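Guanylate kinase (Coxiella burnetii, PDB 3TR0) catalyses the ATP-dependent phosphorylation of GMP to GDP, and is thought to be essential for recycling GMP. Local coordinates at residues L9-A14 against Q111-F116; T21-A26 against D171-A176; I58-F63 against E80-T85. One frame throughout, in Å; residues are numbered along the deposited sequence.

Interaction 1 (L9-A14 against Q111-F116); sequences LFIISA and QIRELF
Strand 9-13 and helix 111-115 meet through Leu9, Ile11, Ile112 and Phe116, their short axes running nearly antiparallel at 163° and passing 10.3 Å apart at closest approach. That spacing is the backbone frame of a helix laid along a beta-sheet: no hydrogen bond crosses it, and side chains fill most of it. Strand alternation sends Leu9 and Ile11 toward the helix, while Phe10 turns to the other side of the sheet. Because the directions oppose, Leu9 pairs with Phe116, just past the helix's C-terminal end, and Ile11 with Ile112, one turn earlier.

The methyl branch CG2 of Ile112 is the shared point. It lies anti to the backbone N and reaches the strand between two partners, with Leu9 CD1 at 3.7 Å from Ile112 CG2 and Ile11 CD1 equally near. Leu9 meets Ile112 at about a right angle; Ile11 and Ile112 instead slide past one another in opposite senses. Phe116, the first residue to leave helical geometry, has its ring swung back to the strand (chi1 -161°), which brings its CD2 to 3.7 Å from Leu9 CG, an oblique approach. Farther along, Ile11 CD1 brushes the aliphatic CG of Arg113, whose guanidinium group continues to a hydrogen bond with Ser121 and a cation-pi contact with Phe164.

In the P-loop kinase fold, strand 9-13 is the central strand of the parallel sheet and runs into the predicted ATP-binding loop at Ala14. Helix 106-115 covers one face of it, and Ile112 also touches Leu73 and Glu74 of the GMP-binding part. With no directional bond across it, the contact rests on shape fit and the burial of apolar groups, Arg113 adding just its CG at the margin.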
loop_
_atom_site.group_PDB
_atom_site.type_symbol
_atom_site.label_atom_id
_atom_site.label_comp_id
_atom_site.label_asym_id
_atom_site.label_seq_id
_atom_site.Cartn_x
_atom_site.Cartn_y
_atom_site.Cartn_z
ATOM N N LEU A 9 5.317 -12.235 -2.850
ATOM C CA LEU A 9 4.638 -13.104 -1.902
ATOM C C LEU A 9 3.859 -12.258 -0.901
ATOM O O LEU A 9 4.368 -11.269 -0.388
ATOM C CB LEU A 9 5.653 -13.968 -1.157
ATOM C CG LEU A 9 6.575 -14.834 -2.021
ATOM C CD1 LEU A 9 7.538 -15.610 -1.136
ATOM C CD2 LEU A 9 5.759 -15.779 -2.888
ATOM N N PHE A 10 2.623 -12.655 -0.630
ATOM C CA PHE A 10 1.797 -11.965 0.343
ATOM C C PHE A 10 1.436 -12.928 1.453
ATOM O O PHE A 10 0.642 -13.844 1.251
ATOM C CB PHE A 10 0.537 -11.409 -0.320
ATOM C CG PHE A 10 0.814 -10.299 -1.294
ATOM C CD1 PHE A 10 0.871 -8.986 -0.866
ATOM C CD2 PHE A 10 1.044 -10.574 -2.633
ATOM C CE1 PHE A 10 1.132 -7.963 -1.758
ATOM C CE2 PHE A 10 1.304 -9.556 -3.525
ATOM C CZ PHE A 10 1.354 -8.248 -3.087
ATOM N N ILE A 11 2.044 -12.722 2.618
ATOM C CA ILE A 11 1.854 -13.607 3.760
ATOM C C ILE A 11 0.620 -13.163 4.524
ATOM O O ILE A 11 0.487 -11.990 4.857
ATOM C CB ILE A 11 3.071 -13.557 4.705
ATOM C CG1 ILE A 11 4.346 -13.962 3.959
ATOM C CG2 ILE A 11 2.856 -14.456 5.915
ATOM C CD1 ILE A 11 5.620 -13.500 4.633
ATOM N N ILE A 12 -0.284 -14.101 4.791
ATOM C CA ILE A 12 -1.470 -13.815 5.583
ATOM C C ILE A 12 -1.455 -14.684 6.831
ATOM O O ILE A 12 -1.471 -15.913 6.730
ATOM C CB ILE A 12 -2.753 -14.142 4.815
ATOM C CG1 ILE A 12 -2.672 -13.628 3.379
ATOM C CG2 ILE A 12 -3.954 -13.556 5.531
ATOM C CD1 ILE A 12 -2.653 -12.125 3.280
ATOM N N SER A 13 -1.422 -14.056 8.003
ATOM C CA SER A 13 -1.415 -14.804 9.262
ATOM C C SER A 13 -2.535 -14.339 10.179
ATOM O O SER A 13 -2.953 -13.184 10.125
ATOM C CB SER A 13 -0.067 -14.670 9.974
ATOM O OG SER A 13 1.004 -15.073 9.136
ATOM N N ALA A 14 -3.022 -15.250 11.018
ATOM C CA ALA A 14 -4.101 -14.938 11.941
ATOM C C ALA A 14 -4.298 -16.085 12.922
ATOM O O ALA A 14 -3.946 -17.227 12.626
ATOM C CB ALA A 14 -5.391 -14.669 11.179
ATOM N N GLN A 111 10.385 -17.142 8.273
ATOM C CA GLN A 111 11.208 -17.836 7.283
ATOM C C GLN A 111 11.113 -17.173 5.917
ATOM O O GLN A 111 12.125 -16.947 5.252
ATOM C CB GLN A 111 10.793 -19.303 7.171
ATOM C CG GLN A 111 11.087 -20.127 8.409
ATOM C CD GLN A 111 10.496 -21.515 8.323
ATOM O OE1 GLN A 111 10.770 -22.261 7.381
ATOM N NE2 GLN A 111 9.669 -21.866 9.298
ATOM N N ILE A 112 9.891 -16.864 5.501
ATOM C CA ILE A 112 9.664 -16.244 4.201
ATOM C C ILE A 112 10.308 -14.858 4.112
ATOM O O ILE A 112 10.916 -14.515 3.098
ATOM C CB ILE A 112 8.163 -16.150 3.881
ATOM C CG1 ILE A 112 7.546 -17.548 3.816
ATOM C CG2 ILE A 112 7.947 -15.422 2.563
ATOM C CD1 ILE A 112 8.124 -18.417 2.715
ATOM N N ARG A 113 10.182 -14.066 5.174
ATOM C CA ARG A 113 10.786 -12.731 5.194
ATOM C C ARG A 113 12.294 -12.791 4.970
ATOM O O ARG A 113 12.859 -11.945 4.276
ATOM C CB ARG A 113 10.482 -11.992 6.498
ATOM C CG ARG A 113 9.042 -11.541 6.633
ATOM C CD ARG A 113 8.844 -10.620 7.831
ATOM N NE ARG A 113 7.437 -10.565 8.210
ATOM C CZ ARG A 113 6.912 -11.255 9.214
ATOM N NH1 ARG A 113 7.687 -12.033 9.961
ATOM N NH2 ARG A 113 5.616 -11.160 9.481
ATOM N N GLU A 114 12.939 -13.787 5.565
ATOM C CA GLU A 114 14.370 -13.994 5.376
ATOM C C GLU A 114 14.669 -14.379 3.932
ATOM O O GLU A 114 15.580 -13.840 3.304
ATOM C CB GLU A 114 14.875 -15.096 6.310
ATOM C CG GLU A 114 14.900 -14.717 7.781
ATOM C CD GLU A 114 16.262 -14.226 8.230
ATOM O OE1 GLU A 114 17.274 -14.663 7.642
ATOM O OE2 GLU A 114 16.322 -13.404 9.168
ATOM N N LEU A 115 13.879 -15.311 3.413
ATOM C CA LEU A 115 14.135 -15.929 2.119
ATOM C C LEU A 115 13.717 -15.062 0.928
ATOM O O LEU A 115 14.279 -15.180 -0.161
ATOM C CB LEU A 115 13.435 -17.291 2.070
ATOM C CG LEU A 115 13.516 -18.153 0.814
ATOM C CD1 LEU A 115 13.419 -19.623 1.190
ATOM C CD2 LEU A 115 12.423 -17.770 -0.173
ATOM N N PHE A 116 12.733 -14.194 1.138
ATOM C CA PHE A 116 12.201 -13.367 0.058
ATOM C C PHE A 116 11.844 -11.983 0.594
ATOM O O PHE A 116 10.688 -11.707 0.908
ATOM C CB PHE A 116 10.979 -14.043 -0.575
ATOM C CG PHE A 116 10.636 -13.527 -1.944
ATOM C CD1 PHE A 116 11.356 -13.939 -3.054
ATOM C CD2 PHE A 116 9.587 -12.642 -2.123
ATOM C CE1 PHE A 116 11.042 -13.465 -4.317
ATOM C CE2 PHE A 116 9.268 -12.166 -3.386
ATOM C CZ PHE A 116 9.996 -12.579 -4.483
#

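Interaction 2 (T21-A26 against D171-A176); sequences TSLVRA and DNFDQA. With SO4 (sulfate ion), chain B.
Phe173 reaches from the first turn of helix 173-187 to helix 20-30, its ring carried across by a CG anti to the backbone N (chi1 -170°). Leu23 slides past it in the opposite direction, setting its CD2 3.6 Å from Phe173 CE1. The same Leu23 CD2 also reaches Ala176 CB at 3.7 Å, one helical turn beyond Phe173, and so sits against both residues. At the far end of the ring, Ala26 CB approaches Phe173 CZ obliquely at 3.7 Å. The carbonyl of Ser22 comes differently: its O lies near the ring plane, at the edge, 3.5 Å from Phe173 CZ.

Helix 20-30 is the helix that follows the P-loop, the Walker A element predicted to bind ATP. At its N-terminal end Thr21 N donates an almost straight bond of 3.1 Å to O1 of a sulfate ion, with an N-H...O angle of 169°; the amides of Gly17, Gly19 and Lys20 and the side chain of Arg139 also hold this anion, which occupies a site consistent with one for an ATP phosphate. The partner helix is started by Asn172 at the N-cap, whose OD1 accepts from Gln175 N at 3.0 Å in the carbonyl plane, on a lone pair. Val177 and Leu180 of the same helix also touch Leu23.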
loop_
_atom_site.group_PDB
_atom_site.type_symbol
_atom_site.label_atom_id
_atom_site.label_comp_id
_atom_site.label_asym_id
_atom_site.label_seq_id
_atom_site.Cartn_x
_atom_site.Cartn_y
_atom_site.Cartn_z
ATOM N N THR A 21 -9.185 -18.027 6.309
ATOM C CA THR A 21 -9.346 -18.844 5.109
ATOM C C THR A 21 -10.433 -18.300 4.186
ATOM O O THR A 21 -10.241 -18.215 2.974
ATOM C CB THR A 21 -9.627 -20.318 5.448
ATOM O OG1 THR A 21 -8.483 -20.872 6.108
ATOM C CG2 THR A 21 -9.898 -21.108 4.180
ATOM N N SER A 22 -11.566 -17.911 4.761
ATOM C CA SER A 22 -12.669 -17.374 3.967
ATOM C C SER A 22 -12.310 -16.048 3.297
ATOM O O SER A 22 -12.668 -15.815 2.143
ATOM C CB SER A 22 -13.922 -17.212 4.826
ATOM O OG SER A 22 -14.401 -18.480 5.245
ATOM N N LEU A 23 -11.613 -15.181 4.025
ATOM C CA LEU A 23 -11.178 -13.898 3.474
ATOM C C LEU A 23 -10.275 -14.102 2.267
ATOM O O LEU A 23 -10.459 -13.472 1.225
ATOM C CB LEU A 23 -10.425 -13.082 4.523
ATOM C CG LEU A 23 -11.219 -12.459 5.671
ATOM C CD1 LEU A 23 -10.266 -11.808 6.659
ATOM C CD2 LEU A 23 -12.213 -11.449 5.133
ATOM N N VAL A 24 -9.286 -14.973 2.427
ATOM C CA VAL A 24 -8.318 -15.236 1.372
ATOM C C VAL A 24 -8.984 -15.809 0.121
ATOM O O VAL A 24 -8.612 -15.466 -0.999
ATOM C CB VAL A 24 -7.196 -16.171 1.861
ATOM C CG1 VAL A 24 -6.301 -16.573 0.707
ATOM C CG2 VAL A 24 -6.376 -15.483 2.944
ATOM N N ARG A 25 -9.980 -16.663 0.314
ATOM C CA ARG A 25 -10.698 -17.241 -0.823
ATOM C C ARG A 25 -11.507 -16.202 -1.600
ATOM O O ARG A 25 -11.597 -16.268 -2.828
ATOM C CB ARG A 25 -11.578 -18.409 -0.377
ATOM C CG ARG A 25 -10.771 -19.641 -0.014
ATOM C CD ARG A 25 -11.644 -20.780 0.481
ATOM N NE ARG A 25 -10.847 -21.978 0.739
ATOM C CZ ARG A 25 -11.280 -23.036 1.417
ATOM N NH1 ARG A 25 -12.507 -23.049 1.920
ATOM N NH2 ARG A 25 -10.482 -24.080 1.597
ATOM N N ALA A 26 -12.084 -15.241 -0.887
ATOM C CA ALA A 26 -12.801 -14.149 -1.535
ATOM C C ALA A 26 -11.828 -13.205 -2.235
ATOM O O ALA A 26 -12.123 -12.677 -3.305
ATOM C CB ALA A 26 -13.639 -13.389 -0.524
ATOM N N ASP A 171 -14.029 -7.614 11.154
ATOM C CA ASP A 171 -15.285 -7.340 11.839
ATOM C C ASP A 171 -16.434 -7.266 10.841
ATOM O O ASP A 171 -17.588 -7.527 11.182
ATOM C CB ASP A 171 -15.186 -6.052 12.664
ATOM C CG ASP A 171 -14.822 -4.838 11.823
ATOM O OD1 ASP A 171 -14.355 -5.005 10.675
ATOM O OD2 ASP A 171 -14.995 -3.706 12.323
ATOM N N ASN A 172 -16.108 -6.897 9.608
ATOM C CA ASN A 172 -17.059 -6.946 8.507
ATOM C C ASN A 172 -16.388 -7.578 7.295
ATOM O O ASN A 172 -15.390 -7.064 6.796
ATOM C CB ASN A 172 -17.575 -5.544 8.166
ATOM C CG ASN A 172 -18.550 -5.550 7.002
ATOM O OD1 ASN A 172 -18.147 -5.633 5.845
ATOM N ND2 ASN A 172 -19.842 -5.459 7.304
ATOM N N PHE A 173 -16.929 -8.699 6.830
ATOM C CA PHE A 173 -16.285 -9.474 5.773
ATOM C C PHE A 173 -15.950 -8.654 4.527
ATOM O O PHE A 173 -14.815 -8.673 4.046
ATOM C CB PHE A 173 -17.152 -10.668 5.381
ATOM C CG PHE A 173 -16.463 -11.648 4.480
ATOM C CD1 PHE A 173 -15.607 -12.602 5.002
ATOM C CD2 PHE A 173 -16.680 -11.626 3.112
ATOM C CE1 PHE A 173 -14.975 -13.513 4.180
ATOM C CE2 PHE A 173 -16.053 -12.535 2.282
ATOM C CZ PHE A 173 -15.199 -13.480 2.816
ATOM N N ASP A 174 -16.943 -7.955 3.990
ATOM C CA ASP A 174 -16.732 -7.164 2.782
ATOM C C ASP A 174 -15.651 -6.106 2.968
ATOM O O ASP A 174 -14.817 -5.896 2.087
ATOM C CB ASP A 174 -18.035 -6.497 2.340
ATOM C CG ASP A 174 -18.977 -7.459 1.648
ATOM O OD1 ASP A 174 -18.752 -7.760 0.457
ATOM O OD2 ASP A 174 -19.949 -7.904 2.290
ATOM N N GLN A 175 -15.667 -5.434 4.113
ATOM C CA GLN A 175 -14.696 -4.373 4.367
ATOM C C GLN A 175 -13.286 -4.936 4.511
ATOM O O GLN A 175 -12.320 -4.353 4.009
ATOM C CB GLN A 175 -15.100 -3.575 5.610
ATOM C CG GLN A 175 -16.436 -2.871 5.440
ATOM C CD GLN A 175 -17.099 -2.553 6.762
ATOM O OE1 GLN A 175 -16.444 -2.511 7.802
ATOM N NE2 GLN A 175 -18.410 -2.336 6.729
ATOM N N ALA A 176 -13.173 -6.076 5.187
ATOM C CA ALA A 176 -11.883 -6.733 5.364
ATOM C C ALA A 176 -11.310 -7.187 4.024
ATOM O O ALA A 176 -10.123 -7.008 3.754
ATOM C CB ALA A 176 -12.016 -7.913 6.314
HETATM S S SO4 B . -9.567 -19.224 10.288
HETATM O O1 SO4 B . -9.326 -19.633 8.909
HETATM O O2 SO4 B . -9.237 -20.317 11.191
HETATM O O3 SO4 B . -8.735 -18.061 10.620
HETATM O O4 SO4 B . -10.977 -18.897 10.459
#

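Interaction 3 (I58-F63 against E80-T85); sequences IDETRF and ERHYGT. With 5GP (guanosine-5'-monophosphate), chain D.
Phe63 lies against strand 81-86 by its ring, which a CG anti to the backbone N (chi1 -163°) carries toward the strand. His82 CB stands over one face, 3.5 Å from the centroid of Phe63 and only 9° off the ring normal, a CH-pi contact. The edge of the same ring points at the backbone beyond, where Phe63 CZ comes within 3.3 Å of Tyr83 C and also meets Gly84 N close to the ring plane. Gly84 presents only its main chain to the phenyl edge. The imidazole of His82 is slid well away from the phenyl ring, their planes at 29° and centroids 5.3 Å apart, so the two barely overlap. Glu60 approaches the rim of the imidazole instead, nearly coplanar with it, its OE1 3.9 Å from His82 NE2.

In the next shell, helix 60-69 is started by Asp59 at the N-cap. OD1 of Asp59 takes the amide of Arg62 at 2.8 Å, and a weak, long salt bridge (Arg62 NH2 to Asp59 OD2, 3.3 Å) runs back across the first turn. Phe63 is also stacked on Phe72. The strand is held by its sheet neighbours, and Thr41 and Thr42 bond the backbone of His82.

Tyr83 turns the other way, into the pocket of guanosine-5'-monophosphate. Its hydroxyl donates to phosphate O2P of the nucleotide at 2.6 Å from Tyr83 OH, while sugar O4' lies over the face of its ring. On the base side Gly84 C is 3.2 Å from O6 of the nucleotide, and Thr85 OG1 bonds to Glu74, which itself binds the ligand. The strand therefore has two chemically distinct sides: aromatic and CH-pi packing against helix 60-69, away from Tyr83's pocket, and a phosphate hydrogen bond with close packing on the nucleotide in front.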
loop_
_atom_site.group_PDB
_atom_site.type_symbol
_atom_site.label_atom_id
_atom_site.label_comp_id
_atom_site.label_asym_id
_atom_site.label_seq_id
_atom_site.Cartn_x
_atom_site.Cartn_y
_atom_site.Cartn_z
ATOM N N ILE A 58 -0.887 -35.415 3.926
ATOM C CA ILE A 58 0.094 -36.491 3.900
ATOM C C ILE A 58 0.430 -36.933 5.319
ATOM O O ILE A 58 -0.025 -36.321 6.285
ATOM C CB ILE A 58 1.380 -36.052 3.183
ATOM C CG1 ILE A 58 1.948 -34.785 3.828
ATOM C CG2 ILE A 58 1.102 -35.803 1.711
ATOM C CD1 ILE A 58 3.291 -34.369 3.263
ATOM N N ASP A 59 1.222 -37.993 5.445
ATOM C CA ASP A 59 1.628 -38.466 6.766
ATOM C C ASP A 59 2.992 -37.917 7.181
ATOM O O ASP A 59 3.684 -37.280 6.384
ATOM C CB ASP A 59 1.599 -39.999 6.846
ATOM C CG ASP A 59 2.420 -40.670 5.757
ATOM O OD1 ASP A 59 3.477 -40.133 5.365
ATOM O OD2 ASP A 59 2.006 -41.755 5.296
ATOM N N GLU A 60 3.359 -38.155 8.437
ATOM C CA GLU A 60 4.629 -37.679 8.984
ATOM C C GLU A 60 5.827 -38.173 8.183
ATOM O O GLU A 60 6.790 -37.436 7.976
ATOM C CB GLU A 60 4.785 -38.123 10.439
ATOM C CG GLU A 60 4.345 -37.100 11.464
ATOM C CD GLU A 60 4.812 -37.454 12.864
ATOM O OE1 GLU A 60 5.522 -36.632 13.480
ATOM O OE2 GLU A 60 4.470 -38.555 13.346
ATOM N N THR A 61 5.773 -39.430 7.755
ATOM C CA THR A 61 6.859 -40.020 6.986
ATOM C C THR A 61 7.094 -39.230 5.705
ATOM O O THR A 61 8.226 -38.857 5.389
ATOM C CB THR A 61 6.560 -41.485 6.629
ATOM O OG1 THR A 61 6.379 -42.241 7.834
ATOM C CG2 THR A 61 7.707 -42.083 5.826
ATOM N N ARG A 62 6.017 -38.974 4.973
ATOM C CA ARG A 62 6.080 -38.144 3.774
ATOM C C ARG A 62 6.571 -36.728 4.075
ATOM O O ARG A 62 7.423 -36.195 3.365
ATOM C CB ARG A 62 4.711 -38.081 3.100
ATOM C CG ARG A 62 4.568 -38.982 1.892
ATOM C CD ARG A 62 3.141 -38.979 1.377
ATOM N NE ARG A 62 2.224 -39.632 2.307
ATOM C CZ ARG A 62 0.921 -39.780 2.089
ATOM N NH1 ARG A 62 0.380 -39.318 0.969
ATOM N NH2 ARG A 62 0.161 -40.390 2.989
ATOM N N PHE A 63 6.029 -36.117 5.123
ATOM C CA PHE A 63 6.379 -34.738 5.451
ATOM C C PHE A 63 7.842 -34.625 5.858
ATOM O O PHE A 63 8.557 -33.734 5.399
ATOM C CB PHE A 63 5.481 -34.194 6.564
ATOM C CG PHE A 63 5.493 -32.696 6.669
ATOM C CD1 PHE A 63 6.571 -32.036 7.237
ATOM C CD2 PHE A 63 4.428 -31.948 6.197
ATOM C CE1 PHE A 63 6.585 -30.659 7.332
ATOM C CE2 PHE A 63 4.440 -30.566 6.288
ATOM C CZ PHE A 63 5.519 -29.924 6.857
ATOM N N GLU A 80 1.516 -29.648 17.473
ATOM C CA GLU A 80 2.044 -30.998 17.286
ATOM C C GLU A 80 1.796 -31.589 15.898
ATOM O O GLU A 80 1.906 -32.801 15.708
ATOM C CB GLU A 80 1.502 -31.943 18.360
ATOM C CG GLU A 80 1.836 -31.519 19.777
ATOM C CD GLU A 80 1.463 -32.571 20.797
ATOM O OE1 GLU A 80 1.761 -33.761 20.559
ATOM O OE2 GLU A 80 0.865 -32.209 21.832
ATOM N N ARG A 81 1.465 -30.737 14.934
ATOM C CA ARG A 81 1.311 -31.175 13.551
ATOM C C ARG A 81 2.237 -30.365 12.653
ATOM O O ARG A 81 2.744 -29.315 13.052
ATOM C CB ARG A 81 -0.140 -31.031 13.087
ATOM C CG ARG A 81 -1.142 -31.840 13.899
ATOM C CD ARG A 81 -0.937 -33.336 13.721
ATOM N NE ARG A 81 -1.928 -34.101 14.476
ATOM C CZ ARG A 81 -2.012 -35.427 14.476
ATOM N NH1 ARG A 81 -1.162 -36.149 13.761
ATOM N NH2 ARG A 81 -2.949 -36.030 15.195
ATOM N N HIS A 82 2.456 -30.855 11.440
ATOM C CA HIS A 82 3.401 -30.227 10.531
ATOM C C HIS A 82 2.694 -29.603 9.344
ATOM O O HIS A 82 1.753 -30.179 8.797
ATOM C CB HIS A 82 4.449 -31.237 10.060
ATOM C CG HIS A 82 5.315 -31.756 11.164
ATOM N ND1 HIS A 82 6.288 -30.990 11.768
ATOM C CD2 HIS A 82 5.352 -32.963 11.777
ATOM C CE1 HIS A 82 6.888 -31.703 12.705
ATOM N NE2 HIS A 82 6.339 -32.904 12.730
ATOM N N TYR A 83 3.152 -28.412 8.969
ATOM C CA TYR A 83 2.636 -27.684 7.818
ATOM C C TYR A 83 3.805 -27.082 7.039
ATOM O O TYR A 83 4.782 -26.617 7.628
ATOM C CB TYR A 83 1.736 -26.533 8.275
ATOM C CG TYR A 83 0.575 -26.922 9.163
ATOM C CD1 TYR A 83 -0.724 -26.919 8.674
ATOM C CD2 TYR A 83 0.773 -27.261 10.494
ATOM C CE1 TYR A 83 -1.792 -27.257 9.480
ATOM C CE2 TYR A 83 -0.287 -27.604 11.309
ATOM C CZ TYR A 83 -1.568 -27.599 10.797
ATOM O OH TYR A 83 -2.631 -27.936 11.602
ATOM N N GLY A 84 3.700 -27.061 5.717
ATOM C CA GLY A 84 4.755 -26.479 4.911
ATOM C C GLY A 84 4.307 -25.988 3.551
ATOM O O GLY A 84 3.286 -26.429 3.024
ATOM N N THR A 85 5.083 -25.067 2.988
ATOM C CA THR A 85 4.821 -24.528 1.662
ATOM C C THR A 85 5.769 -25.162 0.654
ATOM O O THR A 85 6.978 -24.940 0.707
ATOM C CB THR A 85 5.027 -22.997 1.627
ATOM O OG1 THR A 85 4.094 -22.367 2.512
ATOM C CG2 THR A 85 4.818 -22.460 0.221
HETATM P P 5GP D . -5.491 -25.681 10.416
HETATM O O1P 5GP D . -6.110 -25.806 9.046
HETATM O O2P 5GP D . -4.956 -26.926 11.072
HETATM O O3P 5GP D . -6.483 -24.997 11.328
HETATM O "O5'" 5GP D . -4.354 -24.569 10.378
HETATM C "C5'" 5GP D . -3.443 -24.419 11.454
HETATM C "C4'" 5GP D . -2.546 -23.229 11.246
HETATM O "O4'" 5GP D . -1.321 -23.654 10.616
HETATM C "C3'" 5GP D . -3.079 -22.160 10.307
HETATM O "O3'" 5GP D . -3.998 -21.283 10.933
HETATM C "C2'" 5GP D . -1.814 -21.464 9.818
HETATM O "O2'" 5GP D . -1.413 -20.461 10.739
HETATM C "C1'" 5GP D . -0.780 -22.596 9.865
HETATM N N9 5GP D . -0.430 -23.098 8.525
HETATM C C8 5GP D . -1.212 -23.662 7.594
HETATM N N7 5GP D . -0.441 -23.986 6.525
HETATM C C5 5GP D . 0.830 -23.614 6.808
HETATM C C6 5GP D . 2.044 -23.676 6.132
HETATM O O6 5GP D . 2.119 -24.163 4.977
HETATM N N1 5GP D . 3.146 -23.205 6.729
HETATM C C2 5GP D . 3.105 -22.673 7.959
HETATM N N2 5GP D . 4.226 -22.198 8.551
HETATM N N3 5GP D . 1.945 -22.598 8.635
HETATM C C4 5GP D . 0.813 -23.068 8.073
#

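Overall arrangement
From the N terminus, the chain enters strand 9-13, passes through the P-loop into helix 20-30, and then reaches the GMP-binding part, where interaction 3 closes a short loop between 58-63 and 80-85. The chain returns to the core at strand 99-103, the helix 106-115 that follows closes the longer loop of interaction 1, and only at 171-176 does interaction 2 close. Interaction 3 is nested inside both larger loops, while interactions 1 and 2 cross, touching where Ile12 CG2 lies 4.0 Å from Val24 CG2. Interactions 2 and 3 lie on opposite sides of the chain's centre. Interaction 1 ties the core sheet to a helix, interaction 2 two helices, and interaction 3 a helix to the GMP-binding sheet.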